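Local coordinates for manganese-dependent inorganic pyrophosphatase (Methanocaldococcus jannaschii, PDB 2EB0), which probably hydrolyses inorganic diphosphate to two phosphates, as a family II pyrophosphatase that binds two manganese ions per subunit, at residues I54-L64 with F74-L82; M181-K192 with V218-K229. All coordinates share one frame; numbering follows the deposited sequence.

Interaction 1 of 2, residues I54-L64 with F74-L82; sequences IESAKGKEIIL and FDDLEEGKL
The ring of F74 is clasped by residues of 54-64. A57 CB sits over one face in a CH-pi contact, 3.7 Å from the ring centroid. I54 CD1 comes in at the ring edge, 3.5 Å from F74 CZ. I62 CD1 reaches the same CZ obliquely, also at 3.5 Å. With CG anti to its own carbonyl carbon (chi1 -60°), F74 carries the ring toward these three residues. Farther along, L64 CD1 and L77 CD1 meet tip to tip.

Beside the ring, the carboxylate of D76 grips the chain at S56-A57. S56 OG donates to the syn lone pair of D76 OD1 at 2.5 Å, a short bond. A57 N gives a nearly straight bond to D76 OD2, 3.0 Å long, from the syn side but out of the carboxylate plane. One side chain thus holds a hydroxyl and an adjacent backbone N-H.

The next layer is backbone. K81 N donates to K60 O and I62 N to K81 O, each at 2.8 Å, and this starts the parallel pairing of strands 61-65 and 81-87. The type II turn A57-K60 leads into strand 61-65. K60 reaches back across it, and its NZ donates to S56 O. Water 1 links E55 O to D75 N and D75 OD2. Strand 2-5 flanks the other edge of 61-65, and its R2, outside both segments, forms a salt bridge with E61.

The pairing is that of neighbouring strands in the parallel sheet of the DHH domain. Its chemistry is divided: apolar packing holds the ring, while the two carboxylate oxygens of D76 and the strand bonds fix the backbone beside it.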
loop_
_atom_site.group_PDB
_atom_site.type_symbol
_atom_site.label_atom_id
_atom_site.label_comp_id
_atom_site.label_asym_id
_atom_site.label_seq_id
_atom_site.Cartn_x
_atom_site.Cartn_y
_atom_site.Cartn_z
ATOM N N ILE B 54 7.586 13.272 19.637
ATOM C CA ILE B 54 7.334 12.012 20.343
ATOM C C ILE B 54 8.366 11.006 19.868
ATOM O O ILE B 54 9.045 11.239 18.867
ATOM C CB ILE B 54 5.926 11.452 20.085
ATOM C CG1 ILE B 54 5.703 11.241 18.587
ATOM C CG2 ILE B 54 4.897 12.382 20.678
ATOM C CD1 ILE B 54 4.344 10.698 18.252
ATOM N N GLU B 55 8.487 9.887 20.572
ATOM C CA GLU B 55 9.488 8.891 20.210
ATOM C C GLU B 55 8.997 7.457 20.299
ATOM O O GLU B 55 9.569 6.561 19.679
ATOM C CB GLU B 55 10.709 9.055 21.115
ATOM C CG GLU B 55 11.339 10.435 21.056
ATOM C CD GLU B 55 11.754 10.947 22.423
ATOM O OE1 GLU B 55 12.531 10.252 23.114
ATOM O OE2 GLU B 55 11.299 12.048 22.801
ATOM N N SER B 56 7.944 7.238 21.073
ATOM C CA SER B 56 7.412 5.898 21.251
ATOM C C SER B 56 5.954 5.802 20.822
ATOM O O SER B 56 5.145 6.667 21.142
ATOM C CB SER B 56 7.555 5.482 22.719
ATOM O OG SER B 56 6.917 4.245 22.963
ATOM N N ALA B 57 5.624 4.737 20.100
ATOM C CA ALA B 57 4.264 4.544 19.624
ATOM C C ALA B 57 3.448 3.725 20.607
ATOM O O ALA B 57 2.228 3.628 20.475
ATOM C CB ALA B 57 4.282 3.852 18.274
ATOM N N LYS B 58 4.115 3.140 21.596
ATOM C CA LYS B 58 3.427 2.308 22.581
ATOM C C LYS B 58 2.195 2.969 23.194
ATOM O O LYS B 58 2.269 4.076 23.723
ATOM C CB LYS B 58 4.390 1.897 23.697
ATOM C CG LYS B 58 3.829 0.825 24.614
ATOM C CD LYS B 58 4.860 0.358 25.628
ATOM C CE LYS B 58 4.302 -0.756 26.493
ATOM N NZ LYS B 58 3.016 -0.374 27.146
ATOM N N GLY B 59 1.062 2.282 23.110
ATOM C CA GLY B 59 -0.169 2.807 23.673
ATOM C C GLY B 59 -0.788 3.945 22.887
ATOM O O GLY B 59 -1.754 4.565 23.340
ATOM N N LYS B 60 -0.239 4.219 21.707
ATOM C CA LYS B 60 -0.745 5.294 20.861
ATOM C C LYS B 60 -1.429 4.780 19.597
ATOM O O LYS B 60 -1.107 3.698 19.104
ATOM C CB LYS B 60 0.404 6.220 20.434
ATOM C CG LYS B 60 1.121 6.935 21.561
ATOM C CD LYS B 60 2.211 7.859 21.015
ATOM C CE LYS B 60 2.846 8.709 22.120
ATOM N NZ LYS B 60 3.539 7.892 23.154
ATOM N N GLU B 61 -2.383 5.550 19.084
ATOM C CA GLU B 61 -3.026 5.183 17.831
ATOM C C GLU B 61 -2.289 6.037 16.808
ATOM O O GLU B 61 -2.310 7.274 16.874
ATOM C CB GLU B 61 -4.517 5.506 17.842
ATOM C CG GLU B 61 -5.360 4.461 18.555
ATOM C CD GLU B 61 -6.848 4.685 18.358
ATOM O OE1 GLU B 61 -7.653 3.891 18.891
ATOM O OE2 GLU B 61 -7.211 5.659 17.666
ATOM N N ILE B 62 -1.632 5.374 15.869
ATOM C CA ILE B 62 -0.828 6.066 14.883
ATOM C C ILE B 62 -1.349 6.149 13.455
ATOM O O ILE B 62 -1.932 5.205 12.913
ATOM C CB ILE B 62 0.573 5.437 14.827
ATOM C CG1 ILE B 62 1.214 5.451 16.219
ATOM C CG2 ILE B 62 1.431 6.170 13.814
ATOM C CD1 ILE B 62 1.542 6.839 16.750
ATOM N N ILE B 63 -1.128 7.315 12.865
ATOM C CA ILE B 63 -1.469 7.586 11.482
ATOM C C ILE B 63 -0.166 8.137 10.909
ATOM O O ILE B 63 0.274 9.237 11.272
ATOM C CB ILE B 63 -2.565 8.652 11.335
ATOM C CG1 ILE B 63 -3.923 8.060 11.718
ATOM C CG2 ILE B 63 -2.598 9.152 9.905
ATOM C CD1 ILE B 63 -5.074 9.026 11.603
ATOM N N LEU B 64 0.455 7.358 10.032
ATOM C CA LEU B 64 1.714 7.757 9.427
ATOM C C LEU B 64 1.504 8.528 8.137
ATOM O O LEU B 64 0.639 8.185 7.338
ATOM C CB LEU B 64 2.564 6.525 9.135
ATOM C CG LEU B 64 2.870 5.623 10.332
ATOM C CD1 LEU B 64 3.648 4.400 9.851
ATOM C CD2 LEU B 64 3.674 6.401 11.373
ATOM N N PHE B 74 8.689 5.016 14.125
ATOM C CA PHE B 74 8.951 4.677 15.528
ATOM C C PHE B 74 9.731 3.375 15.601
ATOM O O PHE B 74 9.474 2.453 14.829
ATOM C CB PHE B 74 7.656 4.443 16.319
ATOM C CG PHE B 74 6.732 5.618 16.375
ATOM C CD1 PHE B 74 5.831 5.862 15.343
ATOM C CD2 PHE B 74 6.708 6.439 17.495
ATOM C CE1 PHE B 74 4.914 6.902 15.430
ATOM C CE2 PHE B 74 5.793 7.486 17.593
ATOM C CZ PHE B 74 4.892 7.717 16.560
ATOM N N ASP B 75 10.658 3.289 16.548
ATOM C CA ASP B 75 11.447 2.072 16.726
ATOM C C ASP B 75 10.513 0.963 17.199
ATOM O O ASP B 75 10.752 -0.214 16.952
ATOM C CB ASP B 75 12.539 2.291 17.771
ATOM C CG ASP B 75 13.440 3.458 17.434
ATOM O OD1 ASP B 75 14.088 3.423 16.368
ATOM O OD2 ASP B 75 13.499 4.410 18.238
ATOM N N ASP B 76 9.440 1.364 17.870
ATOM C CA ASP B 76 8.450 0.441 18.396
ATOM C C ASP B 76 7.088 0.637 17.738
ATOM O O ASP B 76 6.055 0.601 18.416
ATOM C CB ASP B 76 8.301 0.648 19.906
ATOM C CG ASP B 76 7.916 2.080 20.269
ATOM O OD1 ASP B 76 7.572 2.321 21.443
ATOM O OD2 ASP B 76 7.965 2.969 19.389
ATOM N N LEU B 77 7.085 0.847 16.425
ATOM C CA LEU B 77 5.839 1.051 15.683
ATOM C C LEU B 77 4.857 -0.065 16.029
ATOM O O LEU B 77 3.684 0.182 16.300
ATOM C CB LEU B 77 6.109 1.029 14.175
ATOM C CG LEU B 77 5.265 1.920 13.255
ATOM C CD1 LEU B 77 5.403 1.395 11.830
ATOM C CD2 LEU B 77 3.799 1.933 13.680
ATOM N N GLU B 78 5.369 -1.294 16.017
ATOM C CA GLU B 78 4.602 -2.501 16.311
ATOM C C GLU B 78 3.744 -2.418 17.567
ATOM O O GLU B 78 2.606 -2.886 17.581
ATOM C CB GLU B 78 5.556 -3.681 16.457
ATOM C CG GLU B 78 6.711 -3.388 17.403
ATOM C CD GLU B 78 7.349 -4.639 17.962
ATOM O OE1 GLU B 78 7.816 -5.481 17.168
ATOM O OE2 GLU B 78 7.383 -4.778 19.202
ATOM N N GLU B 79 4.295 -1.842 18.628
ATOM C CA GLU B 79 3.567 -1.733 19.883
ATOM C C GLU B 79 2.471 -0.679 19.856
ATOM O O GLU B 79 1.714 -0.530 20.815
ATOM C CB GLU B 79 4.538 -1.460 21.031
ATOM C CG GLU B 79 5.253 -2.711 21.516
ATOM C CD GLU B 79 6.173 -2.441 22.684
ATOM O OE1 GLU B 79 7.310 -1.985 22.450
ATOM O OE2 GLU B 79 5.754 -2.673 23.838
ATOM N N GLY B 80 2.390 0.049 18.750
ATOM C CA GLY B 80 1.367 1.063 18.620
ATOM C C GLY B 80 0.186 0.490 17.865
ATOM O O GLY B 80 0.219 -0.656 17.436
ATOM N N LYS B 81 -0.859 1.289 17.703
ATOM C CA LYS B 81 -2.053 0.863 16.987
ATOM C C LYS B 81 -2.105 1.632 15.663
ATOM O O LYS B 81 -2.659 2.732 15.601
ATOM C CB LYS B 81 -3.290 1.172 17.833
ATOM C CG LYS B 81 -4.497 0.296 17.568
ATOM C CD LYS B 81 -5.288 0.745 16.356
ATOM C CE LYS B 81 -6.591 -0.043 16.253
ATOM N NZ LYS B 81 -7.405 0.349 15.070
ATOM N N LEU B 82 -1.524 1.045 14.613
ATOM C CA LEU B 82 -1.482 1.664 13.284
ATOM C C LEU B 82 -2.880 1.795 12.673
ATOM O O LEU B 82 -3.512 0.793 12.337
ATOM C CB LEU B 82 -0.600 0.834 12.348
ATOM C CG LEU B 82 0.441 1.555 11.483
ATOM C CD1 LEU B 82 0.887 0.623 10.352
ATOM C CD2 LEU B 82 -0.139 2.837 10.908
HETATM O O HOH W 1 11.397 5.828 17.806
#

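Interaction 2 of 2, residues M181-K192 with V218-K229; sequences MEILKAKSVVGK and VEVIDVSEVESK
G191 and V226 form the close-packed part of this contact. G191 CA lies 3.6 Å from V226 CG2, and V226 CG2 and V220 CG1 close in on G191, which has no side chain. K229 NZ donates to G191 O at 2.6 Å and also to L193 O. V190 and V218 slide past each other nearby, CG1 to CG2. At the other end, I221 CD1 rests against L184 CB and K185 CG. S188 OG donates to L184 O at 2.8 Å and accepts a weak bond from I221 N.

K187 and E219 run side by side. E219 OE1 lies 3.1 Å from K187 CE, but K187 NZ stays 4.6 Å from E219 OE1. K187 NZ turns instead to E38, in a salt bridge, and to S146 O.

The solvent side is looser and bridged by water. E225, its CG anti to the backbone N (chi1 -178°), extends toward K192 and crosses it at about a right angle. Its OE1 forms a long, weak salt bridge with K229 NZ. Water 3 joins E225 OE1 to K192 O, and water 4 joins E225 OE2 to K192 NZ. With an alanine in place of E225, K229 would probably lose its weak carboxylate partner, and waters 3 and 4 would each lose an acceptor.

The contact joins segment 181-192 to strand 211-220 and helix 224-227 of the DHHA2 domain. Apolar packing closes its inner side, while a lysine ammonium and ordered water serve the peptide oxygens of G191 and K192, respectively.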
loop_
_atom_site.group_PDB
_atom_site.type_symbol
_atom_site.label_atom_id
_atom_site.label_comp_id
_atom_site.label_asym_id
_atom_site.label_seq_id
_atom_site.Cartn_x
_atom_site.Cartn_y
_atom_site.Cartn_z
ATOM N N MET B 181 11.813 30.416 -4.529
ATOM C CA MET B 181 13.231 30.735 -4.521
ATOM C C MET B 181 13.714 30.775 -3.071
ATOM O O MET B 181 14.806 30.297 -2.753
ATOM C CB MET B 181 13.493 32.079 -5.207
ATOM C CG MET B 181 14.972 32.475 -5.219
ATOM S SD MET B 181 16.056 31.128 -5.793
ATOM C CE MET B 181 15.840 31.248 -7.592
ATOM N N GLU B 182 12.878 31.337 -2.198
ATOM C CA GLU B 182 13.185 31.436 -0.776
ATOM C C GLU B 182 13.368 30.037 -0.191
ATOM O O GLU B 182 14.339 29.757 0.514
ATOM C CB GLU B 182 12.049 32.168 -0.058
ATOM C CG GLU B 182 12.521 33.367 0.724
ATOM C CD GLU B 182 13.448 34.240 -0.092
ATOM O OE1 GLU B 182 12.964 34.909 -1.026
ATOM O OE2 GLU B 182 14.665 34.244 0.190
ATOM N N ILE B 183 12.427 29.155 -0.495
ATOM C CA ILE B 183 12.511 27.791 -0.017
ATOM C C ILE B 183 13.797 27.145 -0.531
ATOM O O ILE B 183 14.488 26.448 0.216
ATOM C CB ILE B 183 11.261 26.985 -0.454
ATOM C CG1 ILE B 183 10.044 27.485 0.338
ATOM C CG2 ILE B 183 11.489 25.495 -0.251
ATOM C CD1 ILE B 183 8.737 26.809 0.007
ATOM N N LEU B 184 14.142 27.396 -1.791
ATOM C CA LEU B 184 15.366 26.823 -2.354
ATOM C C LEU B 184 16.593 27.377 -1.642
ATOM O O LEU B 184 17.586 26.672 -1.465
ATOM C CB LEU B 184 15.475 27.105 -3.860
ATOM C CG LEU B 184 14.421 26.489 -4.782
ATOM C CD1 LEU B 184 14.845 26.694 -6.231
ATOM C CD2 LEU B 184 14.273 25.004 -4.493
ATOM N N LYS B 185 16.533 28.640 -1.231
ATOM C CA LYS B 185 17.661 29.232 -0.520
ATOM C C LYS B 185 17.718 28.656 0.896
ATOM O O LYS B 185 18.777 28.618 1.525
ATOM C CB LYS B 185 17.534 30.757 -0.485
ATOM C CG LYS B 185 17.760 31.405 -1.851
ATOM C CD LYS B 185 17.887 32.915 -1.740
ATOM C CE LYS B 185 18.221 33.538 -3.087
ATOM N NZ LYS B 185 18.582 34.982 -2.973
ATOM N N ALA B 186 16.570 28.187 1.377
ATOM C CA ALA B 186 16.481 27.593 2.709
ATOM C C ALA B 186 17.146 26.216 2.726
ATOM O O ALA B 186 17.826 25.860 3.685
ATOM C CB ALA B 186 15.019 27.484 3.144
ATOM N N LYS B 187 16.949 25.438 1.666
ATOM C CA LYS B 187 17.573 24.121 1.596
ATOM C C LYS B 187 19.082 24.316 1.528
ATOM O O LYS B 187 19.848 23.600 2.160
ATOM C CB LYS B 187 17.107 23.368 0.350
ATOM C CG LYS B 187 15.644 22.955 0.365
ATOM C CD LYS B 187 15.302 22.110 -0.854
ATOM C CE LYS B 187 13.974 21.374 -0.679
ATOM N NZ LYS B 187 12.815 22.292 -0.564
ATOM N N SER B 188 19.496 25.324 0.770
ATOM C CA SER B 188 20.907 25.619 0.581
ATOM C C SER B 188 21.685 25.940 1.862
ATOM O O SER B 188 22.861 25.599 1.964
ATOM C CB SER B 188 21.056 26.773 -0.412
ATOM O OG SER B 188 20.349 26.509 -1.613
ATOM N N VAL B 189 21.050 26.584 2.838
ATOM C CA VAL B 189 21.775 26.930 4.065
ATOM C C VAL B 189 22.338 25.694 4.766
ATOM O O VAL B 189 23.291 25.799 5.534
ATOM C CB VAL B 189 20.894 27.722 5.079
ATOM C CG1 VAL B 189 20.293 28.952 4.411
ATOM C CG2 VAL B 189 19.815 26.829 5.650
ATOM N N VAL B 190 21.751 24.530 4.498
ATOM C CA VAL B 190 22.222 23.288 5.111
ATOM C C VAL B 190 23.673 23.097 4.720
ATOM O O VAL B 190 24.461 22.521 5.468
ATOM C CB VAL B 190 21.415 22.060 4.626
ATOM C CG1 VAL B 190 21.891 20.811 5.348
ATOM C CG2 VAL B 190 19.924 22.277 4.883
ATOM N N GLY B 191 24.016 23.593 3.536
ATOM C CA GLY B 191 25.376 23.488 3.046
ATOM C C GLY B 191 26.334 24.244 3.941
ATOM O O GLY B 191 27.509 23.893 4.037
ATOM N N LYS B 192 25.824 25.285 4.597
ATOM C CA LYS B 192 26.629 26.109 5.495
ATOM C C LYS B 192 26.895 25.439 6.840
ATOM O O LYS B 192 27.767 25.876 7.587
ATOM C CB LYS B 192 25.932 27.441 5.762
ATOM C CG LYS B 192 25.802 28.356 4.563
ATOM C CD LYS B 192 24.880 29.522 4.902
ATOM C CE LYS B 192 24.752 30.488 3.746
ATOM N NZ LYS B 192 26.046 31.169 3.488
ATOM N N VAL B 218 21.547 16.306 0.282
ATOM C CA VAL B 218 21.575 17.724 0.571
ATOM C C VAL B 218 21.297 18.391 -0.774
ATOM O O VAL B 218 21.792 17.945 -1.802
ATOM C CB VAL B 218 22.937 18.173 1.151
ATOM C CG1 VAL B 218 24.048 17.911 0.161
ATOM C CG2 VAL B 218 22.875 19.650 1.518
ATOM N N GLU B 219 20.482 19.437 -0.763
ATOM C CA GLU B 219 20.114 20.146 -1.990
ATOM C C GLU B 219 20.566 21.605 -1.894
ATOM O O GLU B 219 20.123 22.337 -1.015
ATOM C CB GLU B 219 18.590 20.070 -2.190
ATOM C CG GLU B 219 18.049 18.644 -2.194
ATOM C CD GLU B 219 16.531 18.558 -2.029
ATOM O OE1 GLU B 219 15.996 19.070 -1.016
ATOM O OE2 GLU B 219 15.872 17.968 -2.912
ATOM N N VAL B 220 21.442 22.026 -2.803
ATOM C CA VAL B 220 21.943 23.391 -2.760
ATOM C C VAL B 220 21.963 24.063 -4.122
ATOM O O VAL B 220 21.919 23.407 -5.161
ATOM C CB VAL B 220 23.378 23.443 -2.172
ATOM C CG1 VAL B 220 23.399 22.815 -0.783
ATOM C CG2 VAL B 220 24.346 22.705 -3.095
ATOM N N ILE B 221 22.031 25.387 -4.103
ATOM C CA ILE B 221 22.069 26.158 -5.330
ATOM C C ILE B 221 23.516 26.286 -5.815
ATOM O O ILE B 221 23.779 26.311 -7.016
ATOM C CB ILE B 221 21.443 27.546 -5.109
ATOM C CG1 ILE B 221 19.987 27.372 -4.658
ATOM C CG2 ILE B 221 21.498 28.350 -6.404
ATOM C CD1 ILE B 221 19.286 28.665 -4.265
ATOM N N ASP B 222 24.443 26.366 -4.869
ATOM C CA ASP B 222 25.869 26.454 -5.162
ATOM C C ASP B 222 26.533 25.340 -4.354
ATOM O O ASP B 222 26.630 25.426 -3.129
ATOM C CB ASP B 222 26.421 27.822 -4.749
ATOM C CG ASP B 222 27.913 27.960 -5.026
ATOM O OD1 ASP B 222 28.438 29.090 -4.923
ATOM O OD2 ASP B 222 28.564 26.939 -5.339
ATOM N N VAL B 223 26.981 24.291 -5.040
ATOM C CA VAL B 223 27.590 23.142 -4.362
ATOM C C VAL B 223 29.003 23.356 -3.840
ATOM O O VAL B 223 29.472 22.578 -3.015
ATOM C CB VAL B 223 27.614 21.887 -5.280
ATOM C CG1 VAL B 223 26.217 21.562 -5.752
ATOM C CG2 VAL B 223 28.532 22.115 -6.478
ATOM N N SER B 224 29.671 24.409 -4.301
ATOM C CA SER B 224 31.047 24.670 -3.892
ATOM C C SER B 224 31.321 24.537 -2.399
ATOM O O SER B 224 32.321 23.933 -2.015
ATOM C CB SER B 224 31.503 26.045 -4.386
ATOM O OG SER B 224 30.741 27.076 -3.801
ATOM N N GLU B 225 30.455 25.082 -1.547
ATOM C CA GLU B 225 30.702 24.956 -0.116
ATOM C C GLU B 225 30.546 23.531 0.395
ATOM O O GLU B 225 31.253 23.110 1.309
ATOM C CB GLU B 225 29.797 25.871 0.701
ATOM C CG GLU B 225 30.099 25.750 2.187
ATOM C CD GLU B 225 29.454 26.829 3.015
ATOM O OE1 GLU B 225 29.739 26.889 4.235
ATOM O OE2 GLU B 225 28.665 27.616 2.448
ATOM N N VAL B 226 29.610 22.786 -0.174
ATOM C CA VAL B 226 29.432 21.412 0.261
ATOM C C VAL B 226 30.613 20.591 -0.244
ATOM O O VAL B 226 31.048 19.640 0.408
ATOM C CB VAL B 226 28.103 20.821 -0.264
ATOM C CG1 VAL B 226 28.054 19.311 -0.014
ATOM C CG2 VAL B 226 26.942 21.488 0.445
ATOM N N GLU B 227 31.147 20.972 -1.399
ATOM C CA GLU B 227 32.273 20.252 -1.961
ATOM C C GLU B 227 33.515 20.424 -1.102
ATOM O O GLU B 227 34.339 19.515 -1.010
ATOM C CB GLU B 227 32.529 20.712 -3.398
ATOM C CG GLU B 227 31.350 20.424 -4.324
ATOM C CD GLU B 227 31.641 20.748 -5.776
ATOM O OE1 GLU B 227 32.119 21.868 -6.054
ATOM O OE2 GLU B 227 31.380 19.888 -6.642
ATOM N N SER B 228 33.631 21.581 -0.454
ATOM C CA SER B 228 34.771 21.864 0.409
ATOM C C SER B 228 34.672 21.084 1.720
ATOM O O SER B 228 35.588 21.113 2.542
ATOM C CB SER B 228 34.852 23.367 0.707
ATOM O OG SER B 228 33.728 23.814 1.449
ATOM N N LYS B 229 33.551 20.397 1.911
ATOM C CA LYS B 229 33.322 19.601 3.110
ATOM C C LYS B 229 33.157 18.135 2.719
ATOM O O LYS B 229 33.043 17.262 3.577
ATOM C CB LYS B 229 32.061 20.088 3.828
ATOM C CG LYS B 229 32.139 21.519 4.318
ATOM C CD LYS B 229 30.803 21.986 4.884
ATOM C CE LYS B 229 30.849 23.447 5.309
ATOM N NZ LYS B 229 29.503 23.963 5.694
HETATM O O HOH W 2 19.181 20.742 1.420
HETATM O O HOH W 3 28.977 28.401 6.254
HETATM O O HOH W 4 28.363 30.039 3.064
#

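Interaction 1 belongs to the DHH domain and interaction 2 to the DHHA2 domain. Their centres are 34 Å apart, and their nearest atoms about 20 Å, so they do not touch. They lie on opposite sides of the chain's centre. The two manganese ions, bound by H7, D11, D13, D66, H88 and D147, lie between them, and neither contact supplies a ligand. The side chain of L64, in interaction 1, is about 11 Å from a manganese ion; D66 comes directly after strand 61-65. In interaction 2, the side chain of E219 is about 10 Å from a manganese ion, and that of K187 about 7 Å from those of D11 and D147.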